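PDB 2YEQ: alkaline phosphatase D from Bacillus subtilis, which hydrolyses phosphate esters, acting on monoesters and diesters, at an active site that holds iron and calcium. Local coordinates for residues F147-Y152 with V205-D210; N274-R279 with L328-F333; D418-T423 with E501-R506. All blocks are in the same frame, centred on the assembly; numbering follows the deposited sequence.

Contact 1 (F147-Y152 with V205-D210). With CA (calcium ion), chain B; FE (Fe (III) ion), chain C; CA (calcium ion), chain D.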
# COMPACT_ATOMS: atom_id res chain seq x y z
N PHE A 147 6.62 -2.49 -1.53
CA PHE A 147 5.16 -2.70 -1.61
C PHE A 147 4.42 -1.46 -1.16
O PHE A 147 4.76 -0.84 -0.16
CB PHE A 147 4.70 -3.83 -0.67
CG PHE A 147 5.11 -5.19 -1.11
CD1 PHE A 147 4.35 -5.90 -2.00
CD2 PHE A 147 6.26 -5.79 -0.59
CE1 PHE A 147 4.71 -7.16 -2.41
CE2 PHE A 147 6.63 -7.08 -0.99
CZ PHE A 147 5.85 -7.75 -1.90
N HIS A 148 3.39 -1.07 -1.90
CA HIS A 148 2.48 -0.08 -1.41
C HIS A 148 1.13 -0.77 -1.18
O HIS A 148 0.65 -1.51 -2.03
CB HIS A 148 2.36 1.12 -2.35
CG HIS A 148 1.84 2.34 -1.67
ND1 HIS A 148 0.51 2.51 -1.38
CD2 HIS A 148 2.47 3.43 -1.20
CE1 HIS A 148 0.35 3.65 -0.74
NE2 HIS A 148 1.53 4.23 -0.62
N LEU A 149 0.56 -0.55 0.00
CA LEU A 149 -0.61 -1.31 0.46
C LEU A 149 -1.90 -0.49 0.51
O LEU A 149 -2.91 -0.96 1.05
CB LEU A 149 -0.36 -1.90 1.85
CG LEU A 149 0.86 -2.83 1.96
CD1 LEU A 149 0.94 -3.38 3.40
CD2 LEU A 149 0.85 -3.93 0.92
N GLY A 150 -1.86 0.74 -0.00
CA GLY A 150 -3.10 1.53 -0.26
C GLY A 150 -3.07 2.95 0.27
O GLY A 150 -2.15 3.35 0.99
N ASP A 151 -4.14 3.69 -0.06
CA ASP A 151 -4.27 5.09 0.21
C ASP A 151 -3.03 5.82 -0.34
O ASP A 151 -2.45 6.66 0.33
CB ASP A 151 -4.50 5.38 1.68
CG ASP A 151 -5.85 4.87 2.20
OD1 ASP A 151 -6.59 4.23 1.45
OD2 ASP A 151 -6.11 5.08 3.43
N TYR A 152 -2.66 5.46 -1.56
CA TYR A 152 -1.63 6.17 -2.30
C TYR A 152 -2.04 7.60 -2.65
O TYR A 152 -1.18 8.49 -2.70
CB TYR A 152 -1.29 5.40 -3.55
CG TYR A 152 -0.07 5.88 -4.29
CD1 TYR A 152 -0.14 6.97 -5.15
CD2 TYR A 152 1.15 5.20 -4.19
CE1 TYR A 152 0.98 7.41 -5.87
CE2 TYR A 152 2.29 5.64 -4.92
CZ TYR A 152 2.19 6.74 -5.75
OH TYR A 152 3.28 7.18 -6.46
N VAL A 205 5.58 -3.01 -6.07
CA VAL A 205 4.41 -3.87 -6.19
C VAL A 205 3.30 -3.15 -5.43
O VAL A 205 3.32 -3.06 -4.20
CB VAL A 205 4.66 -5.28 -5.64
CG1 VAL A 205 3.42 -6.20 -5.81
CG2 VAL A 205 5.84 -5.90 -6.40
N VAL A 206 2.35 -2.58 -6.17
CA VAL A 206 1.32 -1.77 -5.54
C VAL A 206 -0.02 -2.52 -5.47
O VAL A 206 -0.35 -3.32 -6.36
CB VAL A 206 1.14 -0.41 -6.30
CG1 VAL A 206 2.46 0.40 -6.28
CG2 VAL A 206 0.69 -0.66 -7.75
N THR A 207 -0.79 -2.23 -4.43
CA THR A 207 -2.20 -2.60 -4.36
C THR A 207 -2.91 -1.49 -3.64
O THR A 207 -2.28 -0.76 -2.88
CB THR A 207 -2.42 -3.97 -3.69
OG1 THR A 207 -3.80 -4.31 -3.79
CG2 THR A 207 -1.92 -3.98 -2.19
N TRP A 208 -4.20 -1.30 -3.92
CA TRP A 208 -4.90 -0.11 -3.44
C TRP A 208 -5.70 -0.45 -2.19
O TRP A 208 -5.90 -1.62 -1.90
CB TRP A 208 -5.85 0.45 -4.52
CG TRP A 208 -6.73 -0.55 -5.17
CD1 TRP A 208 -7.41 -1.59 -4.58
CD2 TRP A 208 -7.06 -0.60 -6.57
NE1 TRP A 208 -8.12 -2.28 -5.54
CE2 TRP A 208 -7.93 -1.70 -6.76
CE3 TRP A 208 -6.72 0.19 -7.67
CZ2 TRP A 208 -8.44 -2.04 -8.01
CZ3 TRP A 208 -7.21 -0.15 -8.91
CH2 TRP A 208 -8.08 -1.26 -9.07
N ASP A 209 -6.16 0.57 -1.49
CA ASP A 209 -7.19 0.40 -0.47
C ASP A 209 -8.36 1.31 -0.86
O ASP A 209 -8.71 1.36 -2.05
CB ASP A 209 -6.67 0.68 0.96
CG ASP A 209 -7.65 0.21 2.05
OD1 ASP A 209 -8.31 -0.85 1.85
OD2 ASP A 209 -7.80 0.96 3.08
N ASP A 210 -8.97 2.02 0.08
CA ASP A 210 -10.23 2.75 -0.22
C ASP A 210 -10.03 4.10 -0.86
O ASP A 210 -10.77 4.46 -1.77
CB ASP A 210 -11.17 2.89 0.99
CG ASP A 210 -10.49 3.39 2.24
OD1 ASP A 210 -9.24 3.25 2.37
OD2 ASP A 210 -11.21 3.94 3.12
CA CA B . -7.51 3.06 3.96
FE FE C . -5.16 6.01 5.12
CA CA D . -11.09 4.59 5.30
O HOH W 1 -5.08 2.30 3.59
O HOH W 2 -11.02 5.37 7.39
O HOH W 3 -10.47 2.41 5.98

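Contact 2 (N274-R279 with L328-F333)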
# COMPACT_ATOMS: atom_id res chain seq x y z
N ASN A 274 1.34 -13.18 -1.97
CA ASN A 274 -0.03 -13.07 -2.44
C ASN A 274 -0.46 -11.64 -2.19
O ASN A 274 -0.69 -11.26 -1.05
CB ASN A 274 -0.93 -14.04 -1.67
CG ASN A 274 -0.47 -15.48 -1.80
OD1 ASN A 274 -0.68 -16.13 -2.83
ND2 ASN A 274 0.28 -15.95 -0.80
N VAL A 275 -0.54 -10.86 -3.26
CA VAL A 275 -0.96 -9.47 -3.19
C VAL A 275 -2.50 -9.44 -3.36
O VAL A 275 -3.01 -9.78 -4.42
CB VAL A 275 -0.26 -8.63 -4.30
CG1 VAL A 275 -0.66 -7.20 -4.21
CG2 VAL A 275 1.30 -8.77 -4.18
N LEU A 276 -3.21 -9.05 -2.31
CA LEU A 276 -4.65 -9.16 -2.26
C LEU A 276 -5.32 -7.83 -2.61
O LEU A 276 -4.68 -6.72 -2.62
CB LEU A 276 -5.10 -9.58 -0.86
CG LEU A 276 -4.44 -10.84 -0.26
CD1 LEU A 276 -5.08 -11.19 1.10
CD2 LEU A 276 -4.46 -12.01 -1.22
N ASP A 277 -6.62 -7.95 -2.87
CA ASP A 277 -7.52 -6.82 -3.10
C ASP A 277 -8.77 -7.04 -2.26
O ASP A 277 -9.63 -7.83 -2.61
CB ASP A 277 -7.82 -6.75 -4.61
CG ASP A 277 -8.74 -5.57 -5.01
OD1 ASP A 277 -9.26 -4.85 -4.14
OD2 ASP A 277 -8.90 -5.41 -6.23
N THR A 278 -8.83 -6.35 -1.13
CA THR A 278 -9.90 -6.51 -0.18
C THR A 278 -10.97 -5.42 -0.29
O THR A 278 -11.81 -5.31 0.59
CB THR A 278 -9.35 -6.56 1.28
OG1 THR A 278 -8.67 -5.33 1.61
CG2 THR A 278 -8.38 -7.79 1.46
N ARG A 279 -10.89 -4.60 -1.34
CA ARG A 279 -11.91 -3.57 -1.63
C ARG A 279 -12.84 -3.92 -2.76
O ARG A 279 -14.04 -3.67 -2.64
CB ARG A 279 -11.27 -2.22 -2.00
CG ARG A 279 -10.73 -1.47 -0.83
CD ARG A 279 -11.76 -0.98 0.12
NE ARG A 279 -11.10 -0.56 1.36
CZ ARG A 279 -11.70 -0.32 2.52
NH1 ARG A 279 -13.04 -0.39 2.67
NH2 ARG A 279 -10.95 -0.01 3.56
N LEU A 328 0.92 -12.56 2.84
CA LEU A 328 -0.29 -11.85 2.42
C LEU A 328 -0.01 -10.35 2.46
O LEU A 328 0.06 -9.75 3.51
CB LEU A 328 -1.48 -12.18 3.34
CG LEU A 328 -1.93 -13.63 3.52
CD1 LEU A 328 -3.36 -13.65 4.17
CD2 LEU A 328 -1.86 -14.36 2.22
N ALA A 329 0.20 -9.76 1.30
CA ALA A 329 0.42 -8.32 1.21
C ALA A 329 -0.95 -7.72 0.96
O ALA A 329 -1.49 -7.86 -0.13
CB ALA A 329 1.33 -8.02 0.05
N GLN A 330 -1.49 -7.04 1.96
CA GLN A 330 -2.89 -6.61 1.90
C GLN A 330 -3.12 -5.35 2.70
O GLN A 330 -2.16 -4.71 3.15
CB GLN A 330 -3.82 -7.78 2.29
CG GLN A 330 -3.62 -8.31 3.70
CD GLN A 330 -4.45 -7.59 4.71
OE1 GLN A 330 -5.67 -7.43 4.53
NE2 GLN A 330 -3.81 -7.09 5.75
N GLN A 331 -4.40 -4.96 2.87
CA GLN A 331 -4.74 -3.60 3.23
C GLN A 331 -5.02 -3.32 4.67
O GLN A 331 -4.65 -2.24 5.18
CB GLN A 331 -6.00 -3.17 2.44
CG GLN A 331 -5.81 -3.08 0.93
CD GLN A 331 -5.69 -4.40 0.21
OE1 GLN A 331 -6.16 -5.45 0.67
NE2 GLN A 331 -5.06 -4.35 -0.98
N ILE A 332 -5.74 -4.23 5.32
CA ILE A 332 -6.44 -3.91 6.56
C ILE A 332 -6.09 -4.85 7.73
O ILE A 332 -5.59 -5.95 7.56
CB ILE A 332 -7.98 -3.90 6.31
CG1 ILE A 332 -8.40 -5.15 5.55
CG2 ILE A 332 -8.44 -2.61 5.55
CD1 ILE A 332 -9.92 -5.47 5.65
N PHE A 333 -6.37 -4.38 8.93
CA PHE A 333 -5.99 -5.07 10.16
C PHE A 333 -6.55 -6.50 10.22
O PHE A 333 -7.77 -6.71 10.21
CB PHE A 333 -6.43 -4.24 11.34
CG PHE A 333 -5.60 -4.43 12.59
CD1 PHE A 333 -5.72 -5.57 13.36
CD2 PHE A 333 -4.76 -3.42 13.03
CE1 PHE A 333 -4.95 -5.73 14.55
CE2 PHE A 333 -4.03 -3.56 14.21
CZ PHE A 333 -4.12 -4.72 14.96

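Contact 3 (D418-T423 with E501-R506). With EDO (1,2-ethanediol), chain M; EDO (1,2-ethanediol), chain N; PO4 (phosphate ion), chain E.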
# COMPACT_ATOMS: atom_id res chain seq x y z
N ASP A 418 4.58 8.54 20.51
CA ASP A 418 5.04 7.18 20.76
C ASP A 418 3.88 6.27 21.19
O ASP A 418 3.85 5.09 20.85
CB ASP A 418 6.17 7.15 21.80
CG ASP A 418 7.01 5.91 21.71
OD1 ASP A 418 7.86 5.82 20.78
OD2 ASP A 418 6.77 5.00 22.52
N LYS A 419 2.93 6.85 21.90
CA LYS A 419 1.86 6.12 22.55
C LYS A 419 0.61 7.00 22.55
O LYS A 419 0.73 8.22 22.56
CB LYS A 419 2.29 5.86 24.00
CG LYS A 419 1.46 4.88 24.81
CD LYS A 419 2.21 4.55 26.13
CE LYS A 419 1.28 3.97 27.19
NZ LYS A 419 2.02 3.02 28.07
N ARG A 420 -0.57 6.37 22.61
CA ARG A 420 -1.88 7.05 22.64
C ARG A 420 -2.60 6.78 23.97
O ARG A 420 -2.16 5.99 24.77
CB ARG A 420 -2.77 6.48 21.54
CG ARG A 420 -2.38 6.79 20.16
CD ARG A 420 -3.59 6.89 19.28
NE ARG A 420 -3.94 5.65 18.58
CZ ARG A 420 -3.88 5.50 17.25
NH1 ARG A 420 -3.42 6.48 16.44
NH2 ARG A 420 -4.25 4.35 16.71
N ALA A 421 -3.75 7.42 24.16
CA ALA A 421 -4.57 7.25 25.36
C ALA A 421 -5.13 5.83 25.54
O ALA A 421 -5.33 5.40 26.65
CB ALA A 421 -5.70 8.27 25.35
N ASP A 422 -5.35 5.09 24.45
CA ASP A 422 -5.98 3.78 24.54
C ASP A 422 -4.99 2.64 24.36
O ASP A 422 -5.36 1.47 24.38
CB ASP A 422 -7.13 3.66 23.51
CG ASP A 422 -6.67 3.84 22.07
OD1 ASP A 422 -5.49 4.19 21.84
OD2 ASP A 422 -7.49 3.62 21.16
N THR A 423 -3.71 2.96 24.19
CA THR A 423 -2.71 1.92 23.93
C THR A 423 -2.64 0.84 25.00
O THR A 423 -2.67 -0.36 24.68
CB THR A 423 -1.31 2.54 23.75
OG1 THR A 423 -1.35 3.49 22.70
CG2 THR A 423 -0.28 1.45 23.42
N GLU A 501 -4.92 10.97 21.78
CA GLU A 501 -5.65 10.35 20.67
C GLU A 501 -6.14 8.94 21.06
O GLU A 501 -5.54 8.29 21.92
CB GLU A 501 -4.78 10.30 19.39
CG GLU A 501 -5.11 11.38 18.30
CD GLU A 501 -4.90 10.90 16.82
OE1 GLU A 501 -5.06 9.70 16.50
OE2 GLU A 501 -4.59 11.76 15.96
N VAL A 502 -7.24 8.50 20.44
CA VAL A 502 -7.73 7.13 20.57
C VAL A 502 -8.08 6.65 19.18
O VAL A 502 -8.20 7.46 18.27
CB VAL A 502 -8.96 7.03 21.49
CG1 VAL A 502 -8.60 7.42 22.91
CG2 VAL A 502 -10.12 7.92 20.95
N GLU A 503 -8.22 5.35 18.98
CA GLU A 503 -8.50 4.83 17.65
C GLU A 503 -9.74 5.50 16.98
O GLU A 503 -9.70 5.79 15.78
CB GLU A 503 -8.68 3.32 17.68
CG GLU A 503 -8.89 2.67 16.32
CD GLU A 503 -7.70 2.84 15.37
OE1 GLU A 503 -6.57 2.90 15.87
OE2 GLU A 503 -7.92 2.88 14.13
N GLU A 504 -10.80 5.74 17.77
CA GLU A 504 -12.05 6.34 17.26
C GLU A 504 -11.79 7.70 16.54
O GLU A 504 -12.59 8.11 15.70
CB GLU A 504 -13.08 6.51 18.40
CG GLU A 504 -14.54 6.83 17.94
CD GLU A 504 -15.29 5.64 17.29
OE1 GLU A 504 -14.98 4.47 17.59
OE2 GLU A 504 -16.22 5.88 16.49
N ASP A 505 -10.69 8.37 16.85
CA ASP A 505 -10.39 9.65 16.18
C ASP A 505 -10.25 9.56 14.67
O ASP A 505 -10.67 10.46 13.95
CB ASP A 505 -9.16 10.31 16.79
CG ASP A 505 -9.40 10.76 18.22
OD1 ASP A 505 -10.53 11.15 18.57
OD2 ASP A 505 -8.46 10.72 19.02
N ARG A 506 -9.71 8.45 14.18
CA ARG A 506 -9.60 8.24 12.74
C ARG A 506 -11.01 8.20 12.07
O ARG A 506 -11.23 8.88 11.08
CB ARG A 506 -8.77 6.99 12.45
CG ARG A 506 -8.46 6.75 10.97
CD ARG A 506 -7.41 5.69 10.78
NE ARG A 506 -7.79 4.42 11.41
CZ ARG A 506 -8.31 3.36 10.80
NH1 ARG A 506 -8.52 3.34 9.48
NH2 ARG A 506 -8.60 2.28 11.52
C1 EDO M . -12.13 3.00 19.18
O1 EDO M . -11.44 3.98 19.96
C2 EDO M . -13.26 2.35 19.99
O2 EDO M . -14.39 3.22 20.01
C1 EDO N . 9.60 9.72 21.90
O1 EDO N . 10.41 10.76 22.47
C2 EDO N . 9.79 8.35 22.54
O2 EDO N . 9.99 7.35 21.53
P PO4 E . -7.83 5.40 6.13
O1 PO4 E . -8.36 5.39 7.52
O2 PO4 E . -8.67 4.70 5.10
O3 PO4 E . -7.28 6.75 5.74
O4 PO4 E . -6.61 4.43 6.06

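Contact 1 (F147-Y152 with V205-D210)
D151 OD2 is shared by two metals, 2.1 Å from the iron and 2.5 Å from the calcium of chain B, and that calcium draws the opposite segment in through D209 OD2 and D210 OD1. The ion lets the acids crowd together: D151 OD1 and D210 OD1, both acceptors, stand 3.0 Å apart with their carboxylate planes 36° from each other. The chi1 of D210, 49°, sets CG between the backbone N and the carbonyl carbon and swings OD1 back over its own chain toward the calcium. Its OD2 binds the second calcium, of chain D, at 2.3 Å, which makes D210 a carboxylate bridge. D151 OD1 has H211 as its polar partner and D209 OD1 forms a salt bridge with R279, second-shell groups that probably fix the tilt of both carboxylates. Behind the metals the backbones run as parallel strands, with H148 N bonded to V205 O and T207 N bonded to H148 O at 2.9 Å. F147 lies alongside V205, CD1 at 3.7 Å from CB. The chain then passes through G150, whose N reaches H148 ND1, 31° out of the imidazole plane, while Q125 holds NE2 and the edge of Y152, at CD2, rests over one face of that ring. C124, Y154 and H382 add to the iron shell, and D380 to that of the chain B calcium. These carboxylates, on loops that leave the C-terminal ends of neighbouring parallel strands joined by a beta-alpha-beta crossover, resemble the metal-bridging ones of calcineurin-like metallophosphoesterases, here with an iron and two calcium ions.

Contact 2 (N274-R279 with L328-F333)
The Q331 carboxamide presents its NE2 edge to L276 O, which lies in the amide plane 2.9 Å from NE2, on an almost straight bond (177° at the hydrogen). T278 OG1 arrives from a different direction, standing above the carbonyl plane and donating to Q331 OE1 at 2.7 Å. A bend at chi2 of Q331 (72°) folds the amide back so that it slides past T278, the two side chains running in opposite senses. T278 N adds a weak bond to the same OE1, and with an oxygen and a nitrogen both engaged the rotation of the amide is fixed. The R279 guanidinium is met obliquely by I332 CG2, 4.1 Å from NH2; its NE is salt-bridged to D209 and its NH1 to D350. In the Q330 amide NE2 reaches I332 O in plane, while I332 N approaches OE1 from above, so this side chain braces its own loop. These loops follow strands 271-275 and 325-329, neighbouring parallel strands in one sheet of the two-sheet core of the metallophosphoesterase fold. The strands are tied by A329 N to N274 O (2.9 Å) and by L276 N to A329 O (3.0 Å). N274 and L328 share the face turned to helix 308-320, where L328 CD2 is 4.0 Å from N274 CB and both side chains meet L314. On the other face V275 and A329 look inward, V275 resting on V205 of the opposing sheet and T207 just beyond its strand. Where the strands end, L276 CD1 packs on Q330 CB at 3.8 Å. D277 OD1 forms an Asx turn by accepting from R279 N and also receives W208 NE1, which holds this carboxylate between two loops.

Contact 3 (D418-T423 with E501-R506)
A salt-bridge network of R420, D422, E501, E503 and R506 pins a surface loop to the segment leading into helix 504-520 and reaches, through its last arginine, a bound phosphate at the metal site, probably from the crystallisation liquor, that may mark the substrate pocket. E503 stands in the middle and divides its carboxylate between two arginines. With CG anti to the backbone N (chi1 -176°) and a bend at chi2, it offers OE1 to R420 NH2 at 2.9 Å, the guanidinium and carboxylate planes 65° apart. Its OE2 lies in the guanidinium plane of R506 and is gripped side-on, by NE at 3.1 Å and NH2 at 2.8 Å. R506 also extends NH1 to O1 of the phosphate, again at 2.8 Å. E503 therefore probably positions the arginine for this anion and moderates its charge. E501 makes a looser pair: its carboxylate lies nearly parallel to the R420 guanidinium, but OE1 is well out of that plane, 3.6 Å from NH1, and with no N-H pointing at it this ion pair is purely electrostatic. D422 OD1 sits at the edge of the same group, a long salt bridge to NE. One backbone bond, A421 N to E501 O (3.0 Å), joins the segments, and backbone E503 N reaches D422 OD2 (2.9 Å) from above the carboxylate plane. Nearer the surface, A421 CB touches V502 CG1. The loop leads from strand 400-406 into helix 423-429, with R420 and T423 against F436 of strand 433-437, while residues 501-506 run into helix 504-520, E503 resting on W337 and F339.

Contacts 1 and 2 lie in series along the chain with centres 9 Å apart, one in each sheet of the core, and meet directly. D209 OD1 forms a salt bridge with R279 NE at 2.8 Å, and T207 OG1 lies 2.8 Å from L276 O, a probable hydrogen bond. R279 of contact 2 thus backs the calcium ligand D209. Contact 3 is centred about 24 Å from either and touches neither, its nearest atoms being about 7 Å from each. The phosphate held by R506 spans the gap to contact 1 and meets all three metals: its O2 lies 2.3 Å from the calcium of chain B and 2.4 Å from that of chain D, and its O3 and O4 each 2.3 Å from the iron.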